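Local coordinates for protein exonuclease (PDB 3SYY) that digests double-stranded DNA with strict 5'-to-3' polarity as a magnesium-binding alkaline exonuclease of the lambda-exonuclease-like PDDEXK group, at residues R36-R47 with F187-L198. Sequence-based numbering, arbitrary orientation.
Sequences RQNYMAELICQR and FLAELEAEIEYL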
ATOM      1  N   ARG A  36      -9.639  -2.930 -17.070  1.00 32.26           N
ATOM      2  CA  ARG A  36     -10.942  -3.333 -17.659  1.00 30.54           C
ATOM      3  C   ARG A  36     -11.407  -4.657 -17.057  1.00 30.17           C
ATOM      4  O   ARG A  36     -12.539  -4.806 -16.597  1.00 28.92           O
ATOM      5  CB  ARG A  36     -10.850  -3.451 -19.173  1.00 30.19           C
ATOM      6  CG  ARG A  36     -12.228  -3.703 -19.894  1.00 26.64           C
ATOM      7  CD  ARG A  36     -11.954  -4.052 -21.339  1.00 33.04           C
ATOM      8  NE  ARG A  36     -13.168  -4.038 -22.165  1.00 35.20           N
ATOM      9  CZ  ARG A  36     -13.958  -5.107 -22.364  1.00 36.50           C
ATOM     10  NH1 ARG A  36     -15.014  -5.023 -23.168  1.00 31.89           N
ATOM     11  NH2 ARG A  36     -13.666  -6.270 -21.793  1.00 33.31           N
ATOM     12  N   GLN A  37     -10.510  -5.631 -17.048  1.00 29.92           N
ATOM     13  CA  GLN A  37     -10.831  -6.916 -16.414  1.00 31.71           C
ATOM     14  C   GLN A  37     -11.106  -6.841 -14.931  1.00 30.49           C
ATOM     15  O   GLN A  37     -12.003  -7.527 -14.422  1.00 30.44           O
ATOM     16  CB  GLN A  37      -9.764  -7.971 -16.788  1.00 32.08           C
ATOM     17  CG  GLN A  37      -9.746  -8.177 -18.355  1.00 36.16           C
ATOM     18  CD  GLN A  37     -11.204  -8.162 -19.039  1.00 44.65           C
ATOM     19  OE1 GLN A  37     -12.104  -8.989 -18.673  1.00 46.07           O
ATOM     20  NE2 GLN A  37     -11.425  -7.221 -20.036  1.00 34.06           N
ATOM     21  N   ASN A  38     -10.357  -6.004 -14.198  1.00 30.78           N
ATOM     22  CA  ASN A  38     -10.632  -5.851 -12.754  1.00 30.46           C
ATOM     23  C   ASN A  38     -11.991  -5.217 -12.481  1.00 29.91           C
ATOM     24  O   ASN A  38     -12.684  -5.613 -11.562  1.00 28.32           O
ATOM     25  CB  ASN A  38      -9.520  -5.019 -12.054  1.00 33.14           C
ATOM     26  CG  ASN A  38      -8.186  -5.738 -12.045  1.00 38.13           C
ATOM     27  OD1 ASN A  38      -8.146  -6.969 -12.080  1.00 41.54           O
ATOM     28  ND2 ASN A  38      -7.087  -4.980 -12.027  1.00 42.27           N
ATOM     29  N   TYR A  39     -12.379  -4.227 -13.288  1.00 29.07           N
ATOM     30  CA  TYR A  39     -13.720  -3.632 -13.132  1.00 29.40           C
ATOM     31  C   TYR A  39     -14.791  -4.664 -13.489  1.00 28.74           C
ATOM     32  O   TYR A  39     -15.782  -4.770 -12.819  1.00 28.99           O
ATOM     33  CB  TYR A  39     -13.847  -2.407 -14.063  1.00 30.00           C
ATOM     34  CG  TYR A  39     -15.085  -1.569 -13.849  1.00 28.44           C
ATOM     35  CD1 TYR A  39     -15.604  -1.377 -12.577  1.00 26.56           C
ATOM     36  CD2 TYR A  39     -15.717  -0.947 -14.930  1.00 27.54           C
ATOM     37  CE1 TYR A  39     -16.743  -0.577 -12.383  1.00 30.50           C
ATOM     38  CE2 TYR A  39     -16.836  -0.162 -14.736  1.00 27.82           C
ATOM     39  CZ  TYR A  39     -17.342   0.024 -13.505  1.00 24.42           C
ATOM     40  OH  TYR A  39     -18.461   0.804 -13.337  1.00 27.80           O
ATOM     41  N   MET A  40     -14.573  -5.394 -14.576  1.00 30.18           N
ATOM     42  CA  MET A  40     -15.528  -6.455 -14.982  1.00 31.63           C
ATOM     43  C   MET A  40     -15.773  -7.427 -13.804  1.00 30.97           C
ATOM     44  O   MET A  40     -16.916  -7.697 -13.436  1.00 30.26           O
ATOM     45  CB  MET A  40     -14.969  -7.113 -16.226  1.00 31.66           C
ATOM     46  CG  MET A  40     -15.461  -8.491 -16.485  1.00 38.30           C
ATOM     47  SD  MET A  40     -16.766  -8.420 -17.647  1.00 44.05           S
ATOM     48  CE  MET A  40     -15.971  -7.723 -19.088  1.00 42.91           C
ATOM     49  N   ALA A  41     -14.683  -7.863 -13.140  1.00 30.85           N
ATOM     50  CA  ALA A  41     -14.770  -8.755 -11.986  1.00 30.13           C
ATOM     51  C   ALA A  41     -15.552  -8.089 -10.863  1.00 29.45           C
ATOM     52  O   ALA A  41     -16.407  -8.708 -10.212  1.00 29.62           O
ATOM     53  CB  ALA A  41     -13.344  -9.187 -11.524  1.00 29.43           C
ATOM     54  N   GLU A  42     -15.317  -6.790 -10.641  1.00 29.12           N
ATOM     55  CA  GLU A  42     -16.045  -6.094  -9.610  1.00 28.94           C
ATOM     56  C   GLU A  42     -17.555  -6.109  -9.883  1.00 28.02           C
ATOM     57  O   GLU A  42     -18.369  -6.291  -8.964  1.00 27.96           O
ATOM     58  CB  GLU A  42     -15.647  -4.593  -9.585  1.00 30.19           C
ATOM     59  CG  GLU A  42     -14.574  -4.165  -8.644  1.00 35.01           C
ATOM     60  CD  GLU A  42     -14.269  -2.667  -8.854  1.00 36.27           C
ATOM     61  OE1 GLU A  42     -13.222  -2.371  -9.445  1.00 40.03           O
ATOM     62  OE2 GLU A  42     -15.126  -1.852  -8.479  1.00 38.26           O
ATOM     63  N   LEU A  43     -17.934  -5.814 -11.122  1.00 28.77           N
ATOM     64  CA  LEU A  43     -19.371  -5.747 -11.454  1.00 28.51           C
ATOM     65  C   LEU A  43     -20.018  -7.173 -11.448  1.00 28.27           C
ATOM     66  O   LEU A  43     -21.170  -7.336 -11.034  1.00 29.97           O
ATOM     67  CB  LEU A  43     -19.537  -5.079 -12.799  1.00 28.78           C
ATOM     68  CG  LEU A  43     -19.072  -3.607 -12.816  1.00 29.05           C
ATOM     69  CD1 LEU A  43     -19.551  -2.957 -14.114  1.00 29.76           C
ATOM     70  CD2 LEU A  43     -19.661  -2.893 -11.668  1.00 26.30           C
ATOM     71  N   ILE A  44     -19.265  -8.179 -11.878  1.00 28.87           N
ATOM     72  CA  ILE A  44     -19.765  -9.593 -11.790  1.00 29.86           C
ATOM     73  C   ILE A  44     -20.106  -9.939 -10.354  1.00 29.01           C
ATOM     74  O   ILE A  44     -21.231 -10.390 -10.053  1.00 28.85           O
ATOM     75  CB  ILE A  44     -18.778 -10.599 -12.390  1.00 29.33           C
ATOM     76  CG1 ILE A  44     -18.734 -10.392 -13.895  1.00 31.08           C
ATOM     77  CG2 ILE A  44     -19.190 -12.077 -12.010  1.00 32.69           C
ATOM     78  CD1 ILE A  44     -17.528 -11.016 -14.588  1.00 28.63           C
ATOM     79  N   CYS A  45     -19.167  -9.677  -9.440  1.00 28.61           N
ATOM     80  CA  CYS A  45     -19.401  -9.993  -8.050  1.00 28.83           C
ATOM     81  C   CYS A  45     -20.567  -9.177  -7.455  1.00 29.54           C
ATOM     82  O   CYS A  45     -21.315  -9.675  -6.635  1.00 29.57           O
ATOM     83  CB  CYS A  45     -18.100  -9.867  -7.202  1.00 27.89           C
ATOM     84  SG  CYS A  45     -16.781 -10.936  -7.861  1.00 32.64           S
ATOM     85  N   GLN A  46     -20.704  -7.898  -7.833  1.00 29.31           N
ATOM     86  CA  GLN A  46     -21.845  -7.122  -7.355  1.00 28.59           C
ATOM     87  C   GLN A  46     -23.182  -7.736  -7.804  1.00 28.50           C
ATOM     88  O   GLN A  46     -24.081  -7.858  -7.022  1.00 28.92           O
ATOM     89  CB  GLN A  46     -21.767  -5.662  -7.863  1.00 28.47           C
ATOM     90  CG  GLN A  46     -20.688  -4.849  -7.128  1.00 31.01           C
ATOM     91  CD  GLN A  46     -20.592  -3.376  -7.595  1.00 33.04           C
ATOM     92  OE1 GLN A  46     -21.478  -2.857  -8.253  1.00 33.15           O
ATOM     93  NE2 GLN A  46     -19.472  -2.750  -7.297  1.00 36.17           N
ATOM     94  N   ARG A  47     -23.276  -8.105  -9.066  1.00 28.89           N
ATOM     95  CA  ARG A  47     -24.525  -8.651  -9.607  1.00 30.64           C
ATOM     96  C   ARG A  47     -24.838 -10.014  -8.987  1.00 31.01           C
ATOM     97  O   ARG A  47     -25.972 -10.274  -8.629  1.00 31.96           O
ATOM     98  CB  ARG A  47     -24.461  -8.728 -11.115  1.00 29.95           C
ATOM     99  CG  ARG A  47     -24.607  -7.342 -11.732  1.00 30.84           C
ATOM    100  CD  ARG A  47     -24.694  -7.453 -13.243  1.00 33.88           C
ATOM    101  NE  ARG A  47     -24.673  -6.143 -13.907  1.00 29.56           N
ATOM    102  CZ  ARG A  47     -25.261  -5.885 -15.071  1.00 34.66           C
ATOM    103  NH1 ARG A  47     -25.930  -6.844 -15.730  1.00 31.28           N
ATOM    104  NH2 ARG A  47     -25.145  -4.670 -15.604  1.00 31.50           N
ATOM    105  N   PHE A 187     -18.655  -4.163 -23.340  1.00 29.25           N
ATOM    106  CA  PHE A 187     -18.324  -4.543 -21.977  1.00 28.55           C
ATOM    107  C   PHE A 187     -19.527  -5.070 -21.219  1.00 28.45           C
ATOM    108  O   PHE A 187     -19.416  -6.078 -20.491  1.00 29.17           O
ATOM    109  CB  PHE A 187     -17.676  -3.330 -21.268  1.00 27.04           C
ATOM    110  CG  PHE A 187     -17.341  -3.545 -19.821  1.00 25.94           C
ATOM    111  CD1 PHE A 187     -16.001  -3.748 -19.437  1.00 27.17           C
ATOM    112  CD2 PHE A 187     -18.308  -3.436 -18.857  1.00 27.98           C
ATOM    113  CE1 PHE A 187     -15.653  -3.863 -18.124  1.00 23.34           C
ATOM    114  CE2 PHE A 187     -17.982  -3.554 -17.509  1.00 25.28           C
ATOM    115  CZ  PHE A 187     -16.607  -3.785 -17.159  1.00 23.68           C
ATOM    116  N   LEU A 188     -20.680  -4.424 -21.372  1.00 27.47           N
ATOM    117  CA  LEU A 188     -21.873  -4.912 -20.685  1.00 28.82           C
ATOM    118  C   LEU A 188     -22.317  -6.278 -21.274  1.00 28.46           C
ATOM    119  O   LEU A 188     -22.840  -7.101 -20.563  1.00 27.86           O
ATOM    120  CB  LEU A 188     -23.028  -3.913 -20.756  1.00 27.81           C
ATOM    121  CG  LEU A 188     -22.840  -2.753 -19.747  1.00 30.12           C
ATOM    122  CD1 LEU A 188     -23.691  -1.475 -20.165  1.00 28.94           C
ATOM    123  CD2 LEU A 188     -23.169  -3.220 -18.337  1.00 26.33           C
ATOM    124  N   ALA A 189     -22.068  -6.491 -22.555  1.00 29.57           N
ATOM    125  CA  ALA A 189     -22.466  -7.774 -23.191  1.00 30.63           C
ATOM    126  C   ALA A 189     -21.655  -8.919 -22.572  1.00 30.83           C
ATOM    127  O   ALA A 189     -22.233  -9.966 -22.234  1.00 30.60           O
ATOM    128  CB  ALA A 189     -22.257  -7.695 -24.723  1.00 31.27           C
ATOM    129  N   GLU A 190     -20.353  -8.692 -22.380  1.00 30.51           N
ATOM    130  CA  GLU A 190     -19.438  -9.669 -21.799  1.00 30.22           C
ATOM    131  C   GLU A 190     -19.744  -9.933 -20.365  1.00 30.07           C
ATOM    132  O   GLU A 190     -19.764 -11.102 -19.944  1.00 29.13           O
ATOM    133  CB  GLU A 190     -17.975  -9.266 -21.918  1.00 30.95           C
ATOM    134  CG  GLU A 190     -17.470  -9.180 -23.341  1.00 33.73           C
ATOM    135  CD  GLU A 190     -16.143  -8.406 -23.392  1.00 38.79           C
ATOM    136  OE1 GLU A 190     -15.928  -7.641 -24.352  1.00 42.62           O
ATOM    137  OE2 GLU A 190     -15.342  -8.537 -22.451  1.00 37.10           O
ATOM    138  N   LEU A 191     -20.004  -8.861 -19.619  1.00 29.64           N
ATOM    139  CA  LEU A 191     -20.470  -8.956 -18.233  1.00 30.07           C
ATOM    140  C   LEU A 191     -21.735  -9.813 -18.062  1.00 30.39           C
ATOM    141  O   LEU A 191     -21.783 -10.734 -17.220  1.00 31.59           O
ATOM    142  CB  LEU A 191     -20.658  -7.538 -17.653  1.00 28.62           C
ATOM    143  CG  LEU A 191     -21.369  -7.331 -16.339  1.00 33.16           C
ATOM    144  CD1 LEU A 191     -20.583  -8.035 -15.281  1.00 33.96           C
ATOM    145  CD2 LEU A 191     -21.334  -5.806 -16.012  1.00 33.04           C
ATOM    146  N   GLU A 192     -22.770  -9.515 -18.831  1.00 30.66           N
ATOM    147  CA  GLU A 192     -24.005 -10.270 -18.727  1.00 32.03           C
ATOM    148  C   GLU A 192     -23.874 -11.756 -19.161  1.00 32.23           C
ATOM    149  O   GLU A 192     -24.424 -12.667 -18.501  1.00 32.50           O
ATOM    150  CB  GLU A 192     -25.077  -9.550 -19.487  1.00 31.33           C
ATOM    151  CG  GLU A 192     -25.564  -8.410 -18.655  1.00 37.67           C
ATOM    152  CD  GLU A 192     -26.350  -7.426 -19.456  1.00 43.45           C
ATOM    153  OE1 GLU A 192     -26.999  -6.583 -18.806  1.00 50.12           O
ATOM    154  OE2 GLU A 192     -26.331  -7.489 -20.710  1.00 44.91           O
ATOM    155  N   ALA A 193     -23.099 -11.988 -20.215  1.00 32.42           N
ATOM    156  CA  ALA A 193     -22.798 -13.347 -20.657  1.00 33.20           C
ATOM    157  C   ALA A 193     -22.018 -14.106 -19.606  1.00 33.33           C
ATOM    158  O   ALA A 193     -22.255 -15.297 -19.381  1.00 33.87           O
ATOM    159  CB  ALA A 193     -22.009 -13.327 -21.955  1.00 32.52           C
ATOM    160  N   GLU A 194     -21.056 -13.434 -18.970  1.00 32.22           N
ATOM    161  CA  GLU A 194     -20.284 -14.126 -17.974  1.00 32.84           C
ATOM    162  C   GLU A 194     -21.146 -14.589 -16.804  1.00 32.10           C
ATOM    163  O   GLU A 194     -20.980 -15.715 -16.320  1.00 32.69           O
ATOM    164  CB  GLU A 194     -19.053 -13.343 -17.569  1.00 32.62           C
ATOM    165  CG  GLU A 194     -18.297 -14.021 -16.509  1.00 40.53           C
ATOM    166  CD  GLU A 194     -16.833 -14.263 -16.885  1.00 44.71           C
ATOM    167  OE1 GLU A 194     -16.325 -13.706 -17.878  1.00 46.77           O
ATOM    168  OE2 GLU A 194     -16.203 -15.022 -16.151  1.00 46.71           O
ATOM    169  N   ILE A 195     -22.051 -13.724 -16.372  1.00 30.29           N
ATOM    170  CA  ILE A 195     -22.986 -14.024 -15.323  1.00 31.25           C
ATOM    171  C   ILE A 195     -23.927 -15.186 -15.742  1.00 32.24           C
ATOM    172  O   ILE A 195     -24.158 -16.095 -14.968  1.00 30.45           O
ATOM    173  CB  ILE A 195     -23.778 -12.805 -14.988  1.00 31.18           C
ATOM    174  CG1 ILE A 195     -22.845 -11.820 -14.216  1.00 32.91           C
ATOM    175  CG2 ILE A 195     -24.957 -13.169 -14.073  1.00 32.14           C
ATOM    176  CD1 ILE A 195     -23.400 -10.455 -14.132  1.00 33.45           C
ATOM    177  N   GLU A 196     -24.415 -15.118 -16.977  1.00 33.12           N
ATOM    178  CA  GLU A 196     -25.273 -16.193 -17.517  1.00 35.76           C
ATOM    179  C   GLU A 196     -24.533 -17.521 -17.548  1.00 34.21           C
ATOM    180  O   GLU A 196     -25.067 -18.535 -17.119  1.00 35.19           O
ATOM    181  CB  GLU A 196     -25.661 -15.828 -18.932  1.00 36.05           C
ATOM    182  CG  GLU A 196     -26.438 -16.895 -19.610  1.00 42.66           C
ATOM    183  CD  GLU A 196     -27.876 -16.556 -19.552  1.00 51.92           C
ATOM    184  OE1 GLU A 196     -28.392 -16.449 -18.400  1.00 50.42           O
ATOM    185  OE2 GLU A 196     -28.461 -16.353 -20.651  1.00 56.62           O
ATOM    186  N   TYR A 197     -23.299 -17.482 -18.057  1.00 34.34           N
ATOM    187  CA  TYR A 197     -22.420 -18.631 -18.132  1.00 34.05           C
ATOM    188  C   TYR A 197     -22.125 -19.271 -16.809  1.00 34.13           C
ATOM    189  O   TYR A 197     -22.260 -20.511 -16.670  1.00 33.99           O
ATOM    190  CB  TYR A 197     -21.145 -18.222 -18.812  1.00 33.93           C
ATOM    191  CG  TYR A 197     -20.275 -19.288 -19.405  1.00 33.67           C
ATOM    192  CD1 TYR A 197     -20.738 -20.121 -20.464  1.00 32.75           C
ATOM    193  CD2 TYR A 197     -18.943 -19.412 -18.996  1.00 31.57           C
ATOM    194  CE1 TYR A 197     -19.884 -21.038 -21.060  1.00 31.03           C
ATOM    195  CE2 TYR A 197     -18.100 -20.364 -19.552  1.00 32.01           C
ATOM    196  CZ  TYR A 197     -18.580 -21.172 -20.588  1.00 31.20           C
ATOM    197  OH  TYR A 197     -17.712 -22.033 -21.186  1.00 30.50           O
ATOM    198  N   LEU A 198     -21.712 -18.461 -15.826  1.00 32.09           N
ATOM    199  CA  LEU A 198     -21.467 -18.976 -14.485  1.00 32.56           C
ATOM    200  C   LEU A 198     -22.719 -19.619 -13.896  1.00 32.23           C
ATOM    201  O   LEU A 198     -22.662 -20.702 -13.258  1.00 32.62           O
ATOM    202  CB  LEU A 198     -21.035 -17.862 -13.545  1.00 32.03           C
ATOM    203  CG  LEU A 198     -19.561 -17.452 -13.432  1.00 37.55           C
ATOM    204  CD1 LEU A 198     -18.523 -18.282 -14.196  1.00 37.75           C
ATOM    205  CD2 LEU A 198     -19.354 -15.896 -13.570  1.00 36.18           C
TER
HETATM  206  O   HOH W   1     -26.909  -4.228 -17.801  1.00 37.65           O
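Met40 and Leu191 have the nearest CA atoms across helices 36-47 and 187-198, 6.4 Å apart; the segment axes come within 10.0 Å and cross at -49°, both running in broadly the same direction. Packing is knobs-into-holes in both directions. Phe187 fills the hole formed by Arg36, Tyr39, Met40 and Leu43, reaching in because its CG lies anti to the backbone N (chi1 177°). Met40, bent at chi2 and chi3, lays its methyl CE over one face of this ring, 4.2 Å from the centroid, while SD stands farther above the same ring in a Met-aromatic contact. Leu43 CD1 meets the ring edge, and Tyr39 lies nearly parallel but slid aside, with little overlap. Next along, Leu191 sits among Met40, Leu43, Ile44 and Arg47; its CD1 is pressed tightly against Ile44 CG1, at 3.3 Å. Ile44 in turn enters between Leu191, Glu194, Ile195 and Leu198, and also touches Trp119 of the second subunit.

Ion pairs flank this apolar seam. The extended Arg36 grips Glu190 end-on, NH2 to OE2 at 2.9 Å and nearly straight (173°), NH1 to OE1 at 3.0 Å and more bent, while Phe187 CD1 lies over the guanidinium centre. Arg47 lays its guanidinium over Leu191 CD2 and packs CD on Ile195 CD1 (3.4 Å). Its NH1 makes a longer bond of 3.3 Å to the anti lone pair of Glu192 OE1, a water joins NH2 to the same oxygen, and NE bonds to Gly14 O. Aliphatic and aromatic groups thus fill the seam between helix 34-49 and the long C-terminal helix 174-205, while each arginine sets one guanidinium face against an apolar side chain and turns N-H groups at its edge to a glutamate.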